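Local coordinates for protein beta-galactosidase BgaB (Bifidobacterium adolescentis, PDB 5VYM) that hydrolyses terminal beta-D-galactose residues of galactooligosaccharides, with a preference for Gal(beta1-4)Gal, and is represented here by its trimerisation domain, at residues Ala8-Ala13 against Tyr56-Tyr61; Asp37-Phe42 against Gly46-Ile51. One frame throughout, in Å; residues are numbered along the deposited sequence.

In the fold
From the N terminus the chain enters strand 7-11, an inner strand of the four-stranded parallel sheet, passes through helix 31-44 and returns along strand 50-53, outermost in the sheet within this chain, a right-handed beta-alpha-beta crossover. Contact 2 lies within this unit: segments 37-42 and 46-51 close the short turn from the helix into the returning strand. Contact 1 closes the larger loop around it, where 56-61, on the way to strand 63-66, folds back over strand 7-11. Contact 2 is thus nested inside contact 1, their centres about 13 Å apart. Strands 7-11 and 50-53 join them through Ile9 N and Asp50 O, and Tyr61 OH reaches Asp50 OD2.

Contact 1: Ala8-Ala13 against Tyr56-Tyr61; sequences AILFSA and YDWSSY
The Tyr61 ring carries the methyl of Ala8 over the centre of one face: Ala8 CB lies 3.5 Å from the centroid of the Tyr61 ring, only 9° off the normal, a CH-pi contact. At the edge of the same ring, in its plane, sits Trp58 O, which also accepts the backbone bond from Tyr61 N that closes the type I turn from Trp58 to Tyr61. The indole of Trp58 takes both methyls of Leu10 on one face. Leu10 CD2 stands 3.8 Å from the centroid of the Trp58 five-membered ring, while Leu10 CD1 is offset toward the rim, 3.7 Å from Trp58 NE1. The two side chains cross at about a right angle; Trp58 CG, held between its backbone N and carbonyl carbon (chi1 35°), turns the indole face onto the leucine. Phe83 meets the indole edge-to-face, and Leu80 of helix 74-85 also touches it. Before the turn, Asp57 OD1 makes an Asx turn, accepting from Ser59 N at 3.2 Å and from Ser59 OG.

Ala8 and Leu10 both point from strand 7-11 toward the loop between strands 50-53 and 63-66, which packs over them beside helix 74-85. No hydrogen bond joins the two segments; the polar ends turn to other partners, Trp58 NE1 to Leu54 O and Tyr61 OH to Asp50. The buried join therefore rests on methyl groups against aromatic faces, with both rings held at their polar atoms.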
loop_
_atom_site.group_PDB
_atom_site.type_symbol
_atom_site.label_atom_id
_atom_site.label_comp_id
_atom_site.label_asym_id
_atom_site.label_seq_id
_atom_site.Cartn_x
_atom_site.Cartn_y
_atom_site.Cartn_z
ATOM N N ALA B 8 -8.680 -15.532 11.733
ATOM C CA ALA B 8 -7.998 -16.640 11.081
ATOM C C ALA B 8 -6.495 -16.456 11.227
ATOM O O ALA B 8 -5.957 -15.400 10.880
ATOM C CB ALA B 8 -8.376 -16.734 9.599
ATOM N N ILE B 9 -5.827 -17.475 11.754
ATOM C CA ILE B 9 -4.371 -17.511 11.796
ATOM C C ILE B 9 -3.894 -18.263 10.562
ATOM O O ILE B 9 -4.197 -19.449 10.393
ATOM C CB ILE B 9 -3.867 -18.174 13.085
ATOM C CG1 ILE B 9 -4.396 -17.417 14.303
ATOM C CG2 ILE B 9 -2.346 -18.226 13.097
ATOM C CD1 ILE B 9 -4.033 -18.053 15.621
ATOM N N LEU B 10 -3.162 -17.574 9.692
ATOM C CA LEU B 10 -2.786 -18.141 8.406
ATOM C C LEU B 10 -1.563 -19.034 8.542
ATOM O O LEU B 10 -0.598 -18.696 9.234
ATOM C CB LEU B 10 -2.515 -17.034 7.391
ATOM C CG LEU B 10 -3.657 -16.042 7.170
ATOM C CD1 LEU B 10 -3.359 -15.172 5.961
ATOM C CD2 LEU B 10 -4.989 -16.763 7.010
ATOM N N PHE B 11 -1.608 -20.181 7.868
ATOM C CA PHE B 11 -0.520 -21.150 7.872
ATOM C C PHE B 11 0.078 -21.251 6.476
ATOM O O PHE B 11 -0.642 -21.500 5.502
ATOM C CB PHE B 11 -1.005 -22.523 8.341
ATOM C CG PHE B 11 0.003 -23.617 8.145
ATOM C CD1 PHE B 11 1.180 -23.629 8.876
ATOM C CD2 PHE B 11 -0.225 -24.632 7.232
ATOM C CE1 PHE B 11 2.115 -24.632 8.698
ATOM C CE2 PHE B 11 0.704 -25.641 7.049
ATOM C CZ PHE B 11 1.876 -25.640 7.784
ATOM N N SER B 12 1.392 -21.061 6.385
ATOM C CA SER B 12 2.133 -21.141 5.131
ATOM C C SER B 12 3.073 -22.337 5.204
ATOM O O SER B 12 4.042 -22.323 5.970
ATOM C CB SER B 12 2.908 -19.852 4.873
ATOM O OG SER B 12 3.844 -20.026 3.823
ATOM N N ALA B 13 2.785 -23.368 4.406
ATOM C CA ALA B 13 3.642 -24.549 4.387
ATOM C C ALA B 13 5.052 -24.200 3.926
ATOM O O ALA B 13 6.036 -24.719 4.468
ATOM C CB ALA B 13 3.035 -25.627 3.489
ATOM N N TYR B 56 -5.999 -20.633 1.087
ATOM C CA TYR B 56 -7.450 -20.728 1.097
ATOM C C TYR B 56 -8.087 -19.339 1.092
ATOM O O TYR B 56 -7.424 -18.315 1.272
ATOM C CB TYR B 56 -7.933 -21.531 2.305
ATOM C CG TYR B 56 -7.715 -23.025 2.187
ATOM C CD1 TYR B 56 -8.140 -23.888 3.189
ATOM C CD2 TYR B 56 -7.085 -23.572 1.076
ATOM C CE1 TYR B 56 -7.945 -25.254 3.087
ATOM C CE2 TYR B 56 -6.884 -24.934 0.967
ATOM C CZ TYR B 56 -7.316 -25.771 1.975
ATOM O OH TYR B 56 -7.118 -27.128 1.869
ATOM N N ASP B 57 -9.402 -19.320 0.880
ATOM C CA ASP B 57 -10.175 -18.081 0.810
ATOM C C ASP B 57 -10.566 -17.674 2.225
ATOM O O ASP B 57 -11.560 -18.158 2.772
ATOM C CB ASP B 57 -11.402 -18.269 -0.077
ATOM C CG ASP B 57 -12.235 -17.006 -0.208
ATOM O OD1 ASP B 57 -11.753 -15.920 0.176
ATOM O OD2 ASP B 57 -13.380 -17.102 -0.698
ATOM N N TRP B 58 -9.786 -16.772 2.822
ATOM C CA TRP B 58 -10.078 -16.236 4.144
ATOM C C TRP B 58 -10.657 -14.827 4.085
ATOM O O TRP B 58 -10.579 -14.090 5.073
ATOM C CB TRP B 58 -8.821 -16.254 5.015
ATOM C CG TRP B 58 -7.556 -15.988 4.259
ATOM C CD1 TRP B 58 -6.634 -16.911 3.863
ATOM C CD2 TRP B 58 -7.073 -14.717 3.806
ATOM N NE1 TRP B 58 -5.605 -16.295 3.192
ATOM C CE2 TRP B 58 -5.850 -14.948 3.144
ATOM C CE3 TRP B 58 -7.553 -13.407 3.896
ATOM C CZ2 TRP B 58 -5.102 -13.919 2.576
ATOM C CZ3 TRP B 58 -6.809 -12.387 3.331
ATOM C CH2 TRP B 58 -5.598 -12.649 2.680
ATOM N N SER B 59 -11.240 -14.442 2.947
ATOM C CA SER B 59 -11.790 -13.100 2.800
ATOM C C SER B 59 -13.005 -12.866 3.689
ATOM O O SER B 59 -13.331 -11.709 3.976
ATOM C CB SER B 59 -12.164 -12.843 1.340
ATOM O OG SER B 59 -13.160 -13.751 0.902
ATOM N N SER B 60 -13.677 -13.930 4.131
ATOM C CA SER B 60 -14.860 -13.790 4.971
ATOM C C SER B 60 -14.526 -13.555 6.439
ATOM O O SER B 60 -15.427 -13.211 7.212
ATOM C CB SER B 60 -15.748 -15.031 4.837
ATOM O OG SER B 60 -15.024 -16.213 5.135
ATOM N N TYR B 61 -13.273 -13.732 6.844
ATOM C CA TYR B 61 -12.890 -13.448 8.218
ATOM C C TYR B 61 -12.781 -11.942 8.438
ATOM O O TYR B 61 -12.676 -11.152 7.496
ATOM C CB TYR B 61 -11.561 -14.124 8.561
ATOM C CG TYR B 61 -11.658 -15.622 8.742
ATOM C CD1 TYR B 61 -11.573 -16.480 7.653
ATOM C CD2 TYR B 61 -11.831 -16.179 10.001
ATOM C CE1 TYR B 61 -11.661 -17.850 7.813
ATOM C CE2 TYR B 61 -11.921 -17.548 10.172
ATOM C CZ TYR B 61 -11.836 -18.379 9.075
ATOM O OH TYR B 61 -11.926 -19.742 9.240
#

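Contact 2: Asp37-Phe42 against Gly46-Ile51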
loop_
_atom_site.group_PDB
_atom_site.type_symbol
_atom_site.label_atom_id
_atom_site.label_comp_id
_atom_site.label_asym_id
_atom_site.label_seq_id
_atom_site.Cartn_x
_atom_site.Cartn_y
_atom_site.Cartn_z
ATOM N N ASP B 37 1.191 -20.835 19.294
ATOM C CA ASP B 37 1.174 -19.857 20.377
ATOM C C ASP B 37 0.062 -18.834 20.180
ATOM O O ASP B 37 -0.641 -18.481 21.134
ATOM C CB ASP B 37 2.533 -19.165 20.481
ATOM C CG ASP B 37 3.605 -20.068 21.062
ATOM O OD1 ASP B 37 3.283 -21.219 21.425
ATOM O OD2 ASP B 37 4.769 -19.625 21.157
ATOM N N TRP B 38 -0.116 -18.349 18.949
ATOM C CA TRP B 38 -1.213 -17.427 18.679
ATOM C C TRP B 38 -2.566 -18.110 18.824
ATOM O O TRP B 38 -3.538 -17.471 19.244
ATOM C CB TRP B 38 -1.066 -16.823 17.283
ATOM C CG TRP B 38 -0.111 -15.668 17.222
ATOM C CD1 TRP B 38 1.231 -15.725 16.979
ATOM C CD2 TRP B 38 -0.428 -14.283 17.402
ATOM N NE1 TRP B 38 1.770 -14.461 16.998
ATOM C CE2 TRP B 38 0.772 -13.558 17.256
ATOM C CE3 TRP B 38 -1.609 -13.585 17.675
ATOM C CZ2 TRP B 38 0.824 -12.169 17.373
ATOM C CZ3 TRP B 38 -1.555 -12.207 17.791
ATOM C CH2 TRP B 38 -0.347 -11.514 17.639
ATOM N N TYR B 39 -2.653 -19.399 18.485
ATOM C CA TYR B 39 -3.915 -20.116 18.640
ATOM C C TYR B 39 -4.310 -20.209 20.108
ATOM O O TYR B 39 -5.455 -19.924 20.477
ATOM C CB TYR B 39 -3.817 -21.510 18.019
ATOM C CG TYR B 39 -5.070 -22.335 18.208
ATOM C CD1 TYR B 39 -5.224 -23.158 19.319
ATOM C CD2 TYR B 39 -6.106 -22.285 17.284
ATOM C CE1 TYR B 39 -6.370 -23.906 19.503
ATOM C CE2 TYR B 39 -7.257 -23.032 17.460
ATOM C CZ TYR B 39 -7.382 -23.841 18.570
ATOM O OH TYR B 39 -8.523 -24.588 18.752
ATOM N N ARG B 40 -3.371 -20.617 20.964
ATOM C CA ARG B 40 -3.669 -20.722 22.387
ATOM C C ARG B 40 -3.927 -19.353 23.004
ATOM O O ARG B 40 -4.736 -19.235 23.932
ATOM C CB ARG B 40 -2.529 -21.438 23.113
ATOM C CG ARG B 40 -2.831 -21.759 24.565
ATOM C CD ARG B 40 -2.094 -23.009 25.019
ATOM N NE ARG B 40 -2.436 -24.169 24.201
ATOM C CZ ARG B 40 -3.534 -24.902 24.363
ATOM N NH1 ARG B 40 -4.409 -24.593 25.312
ATOM N NH2 ARG B 40 -3.762 -25.941 23.571
ATOM N N ALA B 41 -3.261 -18.312 22.500
ATOM C CA ALA B 41 -3.505 -16.966 23.010
ATOM C C ALA B 41 -4.931 -16.520 22.714
ATOM O O ALA B 41 -5.624 -15.985 23.590
ATOM C CB ALA B 41 -2.497 -15.984 22.414
ATOM N N PHE B 42 -5.391 -16.733 21.479
ATOM C CA PHE B 42 -6.769 -16.392 21.140
ATOM C C PHE B 42 -7.755 -17.272 21.894
ATOM O O PHE B 42 -8.838 -16.813 22.277
ATOM C CB PHE B 42 -6.988 -16.509 19.632
ATOM C CG PHE B 42 -6.717 -15.234 18.880
ATOM C CD1 PHE B 42 -7.677 -14.236 18.817
ATOM C CD2 PHE B 42 -5.509 -15.036 18.230
ATOM C CE1 PHE B 42 -7.433 -13.064 18.127
ATOM C CE2 PHE B 42 -5.260 -13.867 17.540
ATOM C CZ PHE B 42 -6.222 -12.879 17.489
ATOM N N GLY B 46 -10.725 -16.047 25.234
ATOM C CA GLY B 46 -12.150 -16.195 25.025
ATOM C C GLY B 46 -12.629 -15.968 23.610
ATOM O O GLY B 46 -13.845 -15.951 23.382
ATOM N N SER B 47 -11.720 -15.792 22.648
ATOM C CA SER B 47 -12.072 -15.569 21.242
ATOM C C SER B 47 -11.234 -16.529 20.400
ATOM O O SER B 47 -10.236 -16.132 19.795
ATOM C CB SER B 47 -11.847 -14.112 20.843
ATOM O OG SER B 47 -12.669 -13.243 21.602
ATOM N N ARG B 48 -11.649 -17.794 20.369
ATOM C CA ARG B 48 -10.900 -18.813 19.645
ATOM C C ARG B 48 -10.834 -18.482 18.160
ATOM O O ARG B 48 -11.854 -18.195 17.527
ATOM C CB ARG B 48 -11.538 -20.186 19.845
ATOM C CG ARG B 48 -10.810 -21.303 19.114
ATOM C CD ARG B 48 -11.691 -22.526 18.919
ATOM N NE ARG B 48 -11.000 -23.575 18.173
ATOM C CZ ARG B 48 -10.938 -23.632 16.847
ATOM N NH1 ARG B 48 -11.528 -22.698 16.111
ATOM N NH2 ARG B 48 -10.284 -24.622 16.254
ATOM N N ALA B 49 -9.627 -18.529 17.608
ATOM C CA ALA B 49 -9.394 -18.276 16.197
ATOM C C ALA B 49 -9.215 -19.589 15.446
ATOM O O ALA B 49 -8.800 -20.601 16.018
ATOM C CB ALA B 49 -8.159 -17.394 15.997
ATOM N N ASP B 50 -9.541 -19.564 14.158
ATOM C CA ASP B 50 -9.309 -20.701 13.283
ATOM C C ASP B 50 -7.911 -20.625 12.688
ATOM O O ASP B 50 -7.334 -19.544 12.541
ATOM C CB ASP B 50 -10.343 -20.748 12.156
ATOM C CG ASP B 50 -11.763 -20.842 12.668
ATOM O OD1 ASP B 50 -11.975 -21.446 13.740
ATOM O OD2 ASP B 50 -12.671 -20.312 11.992
ATOM N N ILE B 51 -7.365 -21.788 12.349
ATOM C CA ILE B 51 -6.118 -21.879 11.600
ATOM C C ILE B 51 -6.473 -22.240 10.166
ATOM O O ILE B 51 -7.030 -23.314 9.906
ATOM C CB ILE B 51 -5.160 -22.906 12.219
ATOM C CG1 ILE B 51 -4.796 -22.493 13.647
ATOM C CG2 ILE B 51 -3.909 -23.042 11.364
ATOM C CD1 ILE B 51 -3.887 -23.470 14.353
HETATM O O HOH W 1 -7.513 -20.037 19.061
#
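Arg48 reaches Tyr39 and Asp50 with different nitrogens of one guanidinium. Its NH1 forms a salt bridge to Asp50 OD1 at 2.7 Å, nearly in the guanidinium plane, while Arg48 NE gives Tyr39 OH a weak, bent hydrogen bond (N-H...O 124°). With CG anti to the backbone N (chi1 180°) and the chain extended as far as NE, Arg48 reaches back to the tyrosine although its CB points away from the helix. The ring and guanidinium planes stand 86° apart: Tyr39 CE2 lies over a guanidinium face, and Arg48 NH2 sits at the edge of the phenol ring. The other carboxylate oxygen of Asp50 accepts from Ser5 N.

Along the backbone, Ser47 N bonds to Phe42 O at 3.1 Å. This is the long bond of a Schellman motif that ends helix 31-44, with Gly46 as its C-prime residue at positive phi; the chain then turns into strand 50-53, completing a beta-alpha-beta crossover. A water accepts from Ala49 N at 3.0 Å and donates to Tyr39 O, bridging helix and strand beside one face of the Tyr39 ring.

Further out, Ile51 CD1 packs 3.9 Å from Tyr39 CD2, the two side chains crossing at about a right angle. Replacing Tyr39 with an alanine would probably leave Arg48 NE without its phenol partner, the guanidinium held on this side by Asp50 alone, and open a gap beside Ile51. Deeper in, Ala49 CB lies 3.9 Å from Phe42 CG, between helix and sheet. Phe42 also packs on Val221 of the second subunit, and Ser47 OG accepts from Ala227 N of that same subunit.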